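Local coordinates for uncharacterized protein (Pseudomonas fluorescens, PDB 5V00) that is of unknown biochemical function but belongs to the bicupin HutD family and is involved in histidine utilization in Pseudomonas, at residues Phe45-Ser50 with Ala142-Val147; Phe116-Ser121 with Ala127-Val132; Lys155-Lys160 with Leu167-Asn172. One frame throughout, in Å; residues are numbered along the deposited sequence. Where two conformers were deposited one is given.

Contact 1. Residues Phe45-Ser50 with Ala142-Val147; sequences FGWRLS and AQTVLV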
# COMPACT_ATOMS: atom_id res chain seq x y z
N PHE B 45 15.51 -6.23 4.97
CA PHE B 45 14.11 -5.65 5.11
C PHE B 45 13.47 -6.20 6.34
O PHE B 45 14.09 -7.05 7.04
CB PHE B 45 13.25 -5.87 3.91
CG PHE B 45 12.95 -7.35 3.65
CD1 PHE B 45 13.84 -8.12 2.90
CD2 PHE B 45 11.83 -7.98 4.21
CE1 PHE B 45 13.59 -9.48 2.65
CE2 PHE B 45 11.59 -9.33 3.95
CZ PHE B 45 12.46 -10.08 3.19
N GLY B 46 12.33 -5.64 6.81
CA GLY B 46 11.93 -6.08 8.07
C GLY B 46 10.87 -7.24 7.95
O GLY B 46 10.96 -8.29 8.62
N TRP B 47 9.80 -7.00 7.18
CA TRP B 47 8.71 -7.96 6.95
C TRP B 47 7.95 -7.59 5.72
O TRP B 47 7.94 -6.41 5.28
CB TRP B 47 7.77 -8.08 8.15
CG TRP B 47 7.00 -6.83 8.48
CD1 TRP B 47 7.26 -5.99 9.50
CD2 TRP B 47 5.77 -6.39 7.91
NE1 TRP B 47 6.37 -4.95 9.48
CE2 TRP B 47 5.46 -5.19 8.50
CE3 TRP B 47 5.00 -6.82 6.86
CZ2 TRP B 47 4.30 -4.50 8.15
CZ3 TRP B 47 3.83 -6.15 6.53
CH2 TRP B 47 3.53 -4.99 7.16
N ARG B 48 7.39 -8.60 5.04
CA ARG B 48 6.73 -8.41 3.82
C ARG B 48 5.56 -9.40 3.74
O ARG B 48 5.71 -10.52 4.14
CB ARG B 48 7.67 -8.56 2.61
CG ARG B 48 8.81 -7.55 2.50
CD ARG B 48 9.72 -7.67 1.25
NE ARG B 48 10.73 -6.60 1.35
CZ ARG B 48 11.67 -6.38 0.44
NH1 ARG B 48 11.75 -7.14 -0.65
NH2 ARG B 48 12.50 -5.36 0.58
N LEU B 49 4.44 -8.94 3.22
CA LEU B 49 3.24 -9.79 3.00
C LEU B 49 2.96 -9.78 1.53
O LEU B 49 2.94 -8.69 0.88
CB LEU B 49 2.05 -9.21 3.75
CG LEU B 49 1.00 -10.15 4.20
CD1 LEU B 49 1.58 -11.14 5.22
CD2 LEU B 49 -0.15 -9.34 4.85
N SER B 50 2.65 -10.94 0.94
CA SER B 50 2.41 -11.05 -0.49
C SER B 50 1.56 -12.26 -0.84
O SER B 50 1.34 -13.11 -0.00
CB SER B 50 3.74 -11.11 -1.27
OG SER B 50 4.51 -12.26 -0.94
N ALA B 142 0.57 -5.19 19.95
CA ALA B 142 1.45 -5.25 18.82
C ALA B 142 1.38 -3.93 18.03
O ALA B 142 0.32 -3.27 17.94
CB ALA B 142 1.11 -6.39 17.90
N GLN B 143 2.53 -3.55 17.48
CA GLN B 143 2.56 -2.29 16.76
C GLN B 143 1.81 -2.34 15.44
O GLN B 143 1.18 -1.31 15.03
CB GLN B 143 3.99 -1.91 16.41
CG GLN B 143 4.92 -1.57 17.52
CD GLN B 143 6.41 -1.53 16.96
OE1 GLN B 143 6.79 -1.91 15.73
NE2 GLN B 143 7.26 -1.06 17.87
N THR B 144 1.87 -3.48 14.77
CA THR B 144 1.15 -3.66 13.50
C THR B 144 0.29 -4.92 13.57
O THR B 144 0.72 -5.96 14.02
CB THR B 144 2.14 -3.81 12.34
OG1 THR B 144 2.92 -2.62 12.26
CG2 THR B 144 1.45 -4.05 11.01
N VAL B 145 -0.93 -4.76 13.18
CA VAL B 145 -1.89 -5.86 13.11
C VAL B 145 -2.43 -5.95 11.72
O VAL B 145 -2.92 -4.95 11.15
CB VAL B 145 -3.06 -5.74 14.15
CG1 VAL B 145 -3.97 -6.97 14.00
CG2 VAL B 145 -2.52 -5.62 15.55
N LEU B 146 -2.45 -7.16 11.15
CA LEU B 146 -2.86 -7.38 9.79
C LEU B 146 -4.00 -8.42 9.79
O LEU B 146 -3.91 -9.45 10.55
CB LEU B 146 -1.71 -7.90 8.89
CG LEU B 146 -0.55 -6.92 8.83
CD1 LEU B 146 0.70 -7.75 8.49
CD2 LEU B 146 -0.83 -5.95 7.69
N VAL B 147 -5.00 -8.19 9.01
CA VAL B 147 -6.15 -9.10 8.85
C VAL B 147 -6.35 -9.36 7.38
O VAL B 147 -6.79 -8.50 6.65
CB VAL B 147 -7.47 -8.58 9.49
CG1 VAL B 147 -8.57 -9.58 9.37
CG2 VAL B 147 -7.28 -8.24 10.95

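Contact 2. Residues Phe116-Ser121 with Ala127-Val132; sequences FNLIYS and ARLQWV. With FMT (formic acid), chain I.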
# COMPACT_ATOMS: atom_id res chain seq x y z
N PHE B 116 -0.47 -17.50 0.36
CA PHE B 116 -0.33 -16.26 1.18
C PHE B 116 0.96 -16.34 1.91
O PHE B 116 1.22 -17.32 2.65
CB PHE B 116 -1.54 -16.14 2.12
CG PHE B 116 -1.47 -15.00 3.05
CD1 PHE B 116 -1.49 -13.70 2.57
CD2 PHE B 116 -1.41 -15.23 4.39
CE1 PHE B 116 -1.47 -12.65 3.49
CE2 PHE B 116 -1.35 -14.17 5.33
CZ PHE B 116 -1.45 -12.86 4.84
N ASN B 117 1.88 -15.38 1.67
CA ASN B 117 3.23 -15.40 2.17
C ASN B 117 3.54 -14.32 3.20
O ASN B 117 3.38 -13.12 2.88
CB ASN B 117 4.21 -15.15 1.02
CG ASN B 117 4.42 -16.40 0.07
OD1 ASN B 117 3.82 -17.47 0.25
ND2 ASN B 117 5.30 -16.23 -0.93
N LEU B 118 3.98 -14.73 4.39
CA LEU B 118 4.64 -13.84 5.34
C LEU B 118 6.10 -14.13 5.35
O LEU B 118 6.53 -15.31 5.49
CB LEU B 118 4.08 -14.03 6.74
CG LEU B 118 4.78 -13.42 7.87
CD1 LEU B 118 4.73 -11.90 7.74
CD2 LEU B 118 4.21 -13.84 9.18
N ILE B 119 6.93 -13.10 5.28
CA ILE B 119 8.34 -13.26 5.60
C ILE B 119 8.79 -12.15 6.52
O ILE B 119 8.36 -10.97 6.33
CB ILE B 119 9.16 -13.31 4.32
CG1 ILE B 119 10.65 -13.50 4.60
CG2 ILE B 119 8.97 -12.05 3.47
CD1 ILE B 119 11.44 -13.82 3.35
N TYR B 120 9.58 -12.49 7.52
CA TYR B 120 10.10 -11.45 8.44
C TYR B 120 11.47 -11.79 8.94
O TYR B 120 11.87 -12.96 8.98
CB TYR B 120 9.16 -11.23 9.64
CG TYR B 120 9.08 -12.38 10.60
CD1 TYR B 120 8.22 -13.46 10.41
CD2 TYR B 120 9.85 -12.38 11.72
CE1 TYR B 120 8.26 -14.57 11.23
CE2 TYR B 120 9.82 -13.42 12.63
CZ TYR B 120 9.01 -14.54 12.37
OH TYR B 120 9.00 -15.61 13.23
N SER B 121 12.18 -10.76 9.40
CA SER B 121 13.50 -10.89 10.07
C SER B 121 13.31 -11.11 11.54
O SER B 121 12.84 -10.20 12.25
CB SER B 121 14.35 -9.61 9.86
OG SER B 121 15.38 -9.62 10.78
N ALA B 127 6.70 -11.64 15.94
CA ALA B 127 5.67 -12.02 14.99
C ALA B 127 4.70 -13.01 15.62
O ALA B 127 5.07 -13.85 16.47
CB ALA B 127 6.29 -12.66 13.72
N ARG B 128 3.48 -13.00 15.10
CA ARG B 128 2.46 -13.98 15.38
C ARG B 128 1.61 -14.13 14.15
O ARG B 128 1.33 -13.18 13.41
CB ARG B 128 1.55 -13.53 16.56
CG ARG B 128 0.60 -14.59 17.12
CD ARG B 128 -0.26 -14.06 18.24
NE ARG B 128 -1.05 -15.08 18.87
CZ ARG B 128 -2.14 -15.61 18.38
NH1 ARG B 128 -2.69 -15.22 17.25
NH2 ARG B 128 -2.72 -16.54 19.10
N LEU B 129 1.15 -15.37 13.91
CA LEU B 129 0.24 -15.63 12.82
C LEU B 129 -0.78 -16.68 13.23
O LEU B 129 -0.40 -17.67 13.83
CB LEU B 129 1.06 -16.17 11.58
CG LEU B 129 0.26 -16.55 10.34
CD1 LEU B 129 1.00 -16.23 9.03
CD2 LEU B 129 -0.22 -17.95 10.35
N GLN B 130 -2.05 -16.48 12.89
CA GLN B 130 -3.09 -17.47 13.17
C GLN B 130 -4.25 -17.36 12.19
O GLN B 130 -4.83 -16.29 12.01
CB GLN B 130 -3.57 -17.22 14.58
CG GLN B 130 -4.67 -18.20 15.01
CD GLN B 130 -5.13 -18.00 16.43
OE1 GLN B 130 -4.80 -17.04 17.08
NE2 GLN B 130 -6.00 -18.93 16.88
N TRP B 131 -4.61 -18.46 11.55
CA TRP B 131 -5.84 -18.55 10.75
C TRP B 131 -7.02 -18.81 11.68
O TRP B 131 -6.92 -19.67 12.61
CB TRP B 131 -5.70 -19.66 9.72
CG TRP B 131 -4.78 -19.33 8.62
CD1 TRP B 131 -3.47 -19.62 8.51
CD2 TRP B 131 -5.14 -18.66 7.42
NE1 TRP B 131 -2.96 -19.15 7.34
CE2 TRP B 131 -3.98 -18.54 6.65
CE3 TRP B 131 -6.31 -18.05 6.98
CZ2 TRP B 131 -3.94 -17.89 5.40
CZ3 TRP B 131 -6.31 -17.43 5.70
CH2 TRP B 131 -5.10 -17.32 4.96
N VAL B 132 -8.11 -18.07 11.46
CA VAL B 132 -9.29 -18.10 12.34
C VAL B 132 -10.57 -18.13 11.54
O VAL B 132 -10.56 -17.91 10.30
CB VAL B 132 -9.31 -16.95 13.38
CG1 VAL B 132 -8.10 -16.94 14.27
CG2 VAL B 132 -9.55 -15.64 12.67
C FMT I . 7.79 -18.80 -3.15
O1 FMT I . 6.84 -18.55 -2.36
O2 FMT I . 9.05 -18.41 -2.83

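Contact 3. Residues Lys155-Lys160 with Leu167-Asn172; sequences KVLGEK and LQVDGN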
# COMPACT_ATOMS: atom_id res chain seq x y z
N LYS B 155 -15.57 -8.98 8.59
CA LYS B 155 -15.84 -7.72 9.29
C LYS B 155 -14.84 -7.46 10.37
O LYS B 155 -14.62 -8.32 11.22
CB LYS B 155 -17.24 -7.77 9.93
CG LYS B 155 -18.39 -7.94 8.92
CD LYS B 155 -19.73 -8.09 9.63
CE LYS B 155 -20.48 -6.82 9.75
NZ LYS B 155 -21.45 -6.87 10.90
N VAL B 156 -14.24 -6.28 10.36
CA VAL B 156 -13.21 -5.93 11.31
C VAL B 156 -13.05 -4.43 11.33
O VAL B 156 -12.90 -3.78 10.28
CB VAL B 156 -11.86 -6.63 11.05
CG1 VAL B 156 -11.43 -6.47 9.58
CG2 VAL B 156 -10.81 -6.20 12.04
N LEU B 157 -13.15 -3.87 12.53
CA LEU B 157 -12.93 -2.44 12.77
C LEU B 157 -13.77 -1.54 11.89
O LEU B 157 -13.30 -0.53 11.42
CB LEU B 157 -11.46 -2.11 12.70
CG LEU B 157 -10.60 -2.63 13.84
CD1 LEU B 157 -9.13 -2.68 13.58
CD2 LEU B 157 -10.93 -1.89 15.15
N GLY B 158 -15.00 -1.93 11.61
CA GLY B 158 -15.92 -1.19 10.83
C GLY B 158 -15.78 -1.31 9.34
O GLY B 158 -16.53 -0.67 8.61
N GLU B 159 -14.84 -2.16 8.87
CA GLU B 159 -14.58 -2.38 7.46
C GLU B 159 -15.06 -3.76 7.10
O GLU B 159 -15.28 -4.66 7.97
CB GLU B 159 -13.11 -2.20 7.18
CG GLU B 159 -12.53 -0.87 7.54
CD GLU B 159 -13.16 0.33 6.82
OE1 GLU B 159 -13.79 0.17 5.80
OE2 GLU B 159 -12.95 1.43 7.38
N LYS B 160 -15.28 -3.94 5.81
CA LYS B 160 -15.66 -5.17 5.23
C LYS B 160 -14.65 -5.57 4.16
O LYS B 160 -14.46 -4.88 3.13
CB LYS B 160 -17.06 -5.06 4.61
CG LYS B 160 -18.14 -4.83 5.65
CD LYS B 160 -19.51 -4.83 4.96
CE LYS B 160 -20.59 -4.73 6.04
NZ LYS B 160 -21.95 -4.70 5.43
N LEU B 167 -6.71 -5.68 5.95
CA LEU B 167 -6.72 -4.53 6.81
C LEU B 167 -5.43 -4.50 7.58
O LEU B 167 -4.87 -5.55 7.96
CB LEU B 167 -7.90 -4.65 7.76
CG LEU B 167 -8.06 -3.48 8.69
CD1 LEU B 167 -9.50 -3.06 8.84
CD2 LEU B 167 -7.40 -3.73 10.03
N GLN B 168 -4.87 -3.30 7.75
CA GLN B 168 -3.64 -3.08 8.49
C GLN B 168 -3.82 -1.96 9.52
O GLN B 168 -4.30 -0.88 9.18
CB GLN B 168 -2.51 -2.68 7.59
CG GLN B 168 -1.19 -2.38 8.26
CD GLN B 168 0.00 -2.27 7.29
OE1 GLN B 168 -0.08 -2.67 6.14
NE2 GLN B 168 1.15 -1.89 7.83
N VAL B 169 -3.49 -2.27 10.78
CA VAL B 169 -3.44 -1.25 11.82
C VAL B 169 -1.96 -0.99 12.01
O VAL B 169 -1.10 -1.92 12.16
CB VAL B 169 -4.05 -1.70 13.16
CG1 VAL B 169 -3.88 -0.56 14.19
CG2 VAL B 169 -5.40 -2.19 13.00
N ASP B 170 -1.54 0.27 12.04
CA ASP B 170 -0.11 0.64 12.23
C ASP B 170 0.01 1.62 13.39
O ASP B 170 -0.95 2.30 13.72
CB ASP B 170 0.45 1.43 11.07
CG ASP B 170 0.93 0.60 9.93
OD1 ASP B 170 1.59 -0.45 10.17
OD2 ASP B 170 0.74 1.14 8.78
N GLY B 171 1.20 1.69 13.94
CA GLY B 171 1.49 2.66 15.03
C GLY B 171 0.72 2.50 16.29
O GLY B 171 0.49 3.43 17.03
N ASN B 172 0.33 1.28 16.60
CA ASN B 172 -0.37 1.09 17.85
C ASN B 172 0.57 1.20 19.02
O ASN B 172 1.70 0.62 18.95
CB ASN B 172 -0.98 -0.30 17.84
CG ASN B 172 -1.64 -0.64 19.14
OD1 ASN B 172 -2.49 0.17 19.56
ND2 ASN B 172 -1.43 -1.87 19.67

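Contact 1. Residues Phe45-Ser50 with Ala142-Val147
Trp47 and Leu49 meet Thr144 and Leu146 in the interface between the two large beta sheets of this bicupin. Strand 47-50 comes from one sheet and strand 144-147 from the other. Their axes run nearly parallel, 12° apart, with a closest approach of 11.0 Å. At that spacing no backbone hydrogen bond joins them, and the contact is made by side chains alone.

The apolar contacts involve the far end of the Trp47 indole. CZ3 of Trp47 lies 4.0 Å from CD1 of Leu146, and CZ2 of Trp47 lies 4.1 Å from CG2 of Thr144. Both methyls approach the ring obliquely. The indole reaches them with CG held between the backbone N and the carbonyl carbon (chi1 65°), and its six-membered ring leads into the gap. Leu49 and Leu146 reach toward each other tip to tip. Four buried residues thus close this part of the interface, with 160 Å² buried in all. Beyond these four, Tyr125 meets the Trp47 ring edge-to-face, and Leu189 of strand 184-191 also touches Trp47.

Some polar groups are held from outside the two segments. Thr144 turns its CG2 methyl to the indole, and its OG1 is hydrogen-bonded to OD1 of Asp170. The backbone N atoms of Gly46 and Trp47 both bond to OD1 of Asp37.

In the interface itself, the CD1 methyl of Leu146 serves both partners: besides the indole it meets CD2 of Leu49 at 4.1 Å.

Contact 2. Residues Phe116-Ser121 with Ala127-Val132
The CB methyl of Ala127 sits over the centre of one face of the Tyr120 ring. It is a CH-pi contact: CB of Ala127 is 3.6 Å from the ring centroid and 14° off the normal. The methyl is a small bump set on the flat of the ring. Tyr120 presents that face with CG between its backbone N and carbonyl carbon (chi1 69°).

The middle of the contact is filled by branched side chains. Leu118 and Leu129 lie alongside one another, pointing opposite ways, and CD2 of Leu118 comes 4.0 Å from CD1 of Leu129. Two bulky rings fill the other end. CD2 of Phe116 is 3.8 Å from CZ2 of Trp131. The ring planes stand at 77° and the approach is oblique. Trp131 NE1 is hydrogen-bonded to OG1 of Thr71, which ties down the indole. Phe116 also stacks with Phe148. The gap between backbones widens as the side chains grow: CA of Tyr120 is 7.9 Å from CA of Ala127, but CA of Phe116 is 11.3 Å from CA of Trp131.

Asn117 points away from this interface. Its ND2 donates to O1 of a formic acid molecule, probably from the crystallisation liquor, which Arg68 also binds.

Strands 116-120 and 127-132 run nearly antiparallel in separate sheets with no hydrogen bond between them. Such face-to-face packing of antiparallel sheets is typical of a beta sandwich, here within a bicupin.

Contact 3. Residues Lys155-Lys160 with Leu167-Asn172
Leu167 packs against three residues of the hairpin 155-160. Its CD1 methyl lies 4.0 Å from CG1 of Val156, and these two side chains meet tip to tip. The same methyl touches the backbone O of Val156 at 3.8 Å and CG of Glu159 at 4.0 Å. Its other methyl, CD2, turns to CD1 of Leu157. Leu157 lies roughly perpendicular to Leu167 and Val169. It places CD1 3.8 Å from CG2 of Val169.

This is the tight side. Val156, Leu167 and Val169 are buried, and Ile178 and Val180 of strand 176-181 also touch Val156. Leu157, at the margin, is partly exposed.

The loose side begins at the turn. Val156 to Glu159 form a type I' beta turn, in which Leu157 and Gly158 both have positive phi. The hairpin is closed by paired backbone bonds between Val156 and Glu159. Gly158 is exposed at its tip. In Glu159, chi1 of -58° sets CG against CD1 of Leu167, and the bend at chi2 (-60°) turns the carboxylate away. Ala38 of the second subunit packs on Glu159. Lys155 and Lys160 are exposed.

Gln168 turns away from the hairpin. Its NE2 donates to OD1 of Asp170 over 2.8 Å, from the syn side but tilted 31° out of the carboxylate plane, and its OE1 is bonded to Thr35 and Trp14.

No hydrogen bond crosses between the two segments. Cohesion rests on methyl and methylene contacts, while Gln168 and Asp170 spend their hydrogen bonds on the other side of the strand. Hydrophobic burial probably holds the hairpin in place.

In the fold
Contacts 1 and 2 share one interface between two beta sheets; their centres are 8 Å apart. Strands 47-54 and 113-120 are neighbours in one sheet: Gly46 O lies 2.9 Å from Ser121 N, probably a hydrogen bond. Strand 144-149 lies in the facing sheet beside 166-170, which carries contact 3; Val145 O and Val169 N, 2.8 Å apart, probably bond. The hairpin 155-160 packs on the opposite face of that sheet, because Leu167 and Val169 point to the hairpin and Gln168 to the contact 1 side. Contacts 2 and 3 stay about 9 Å apart at their nearest atoms. A formic acid, held by Asn117 and Arg68, lies on the far side of strand 113-120 from the interface.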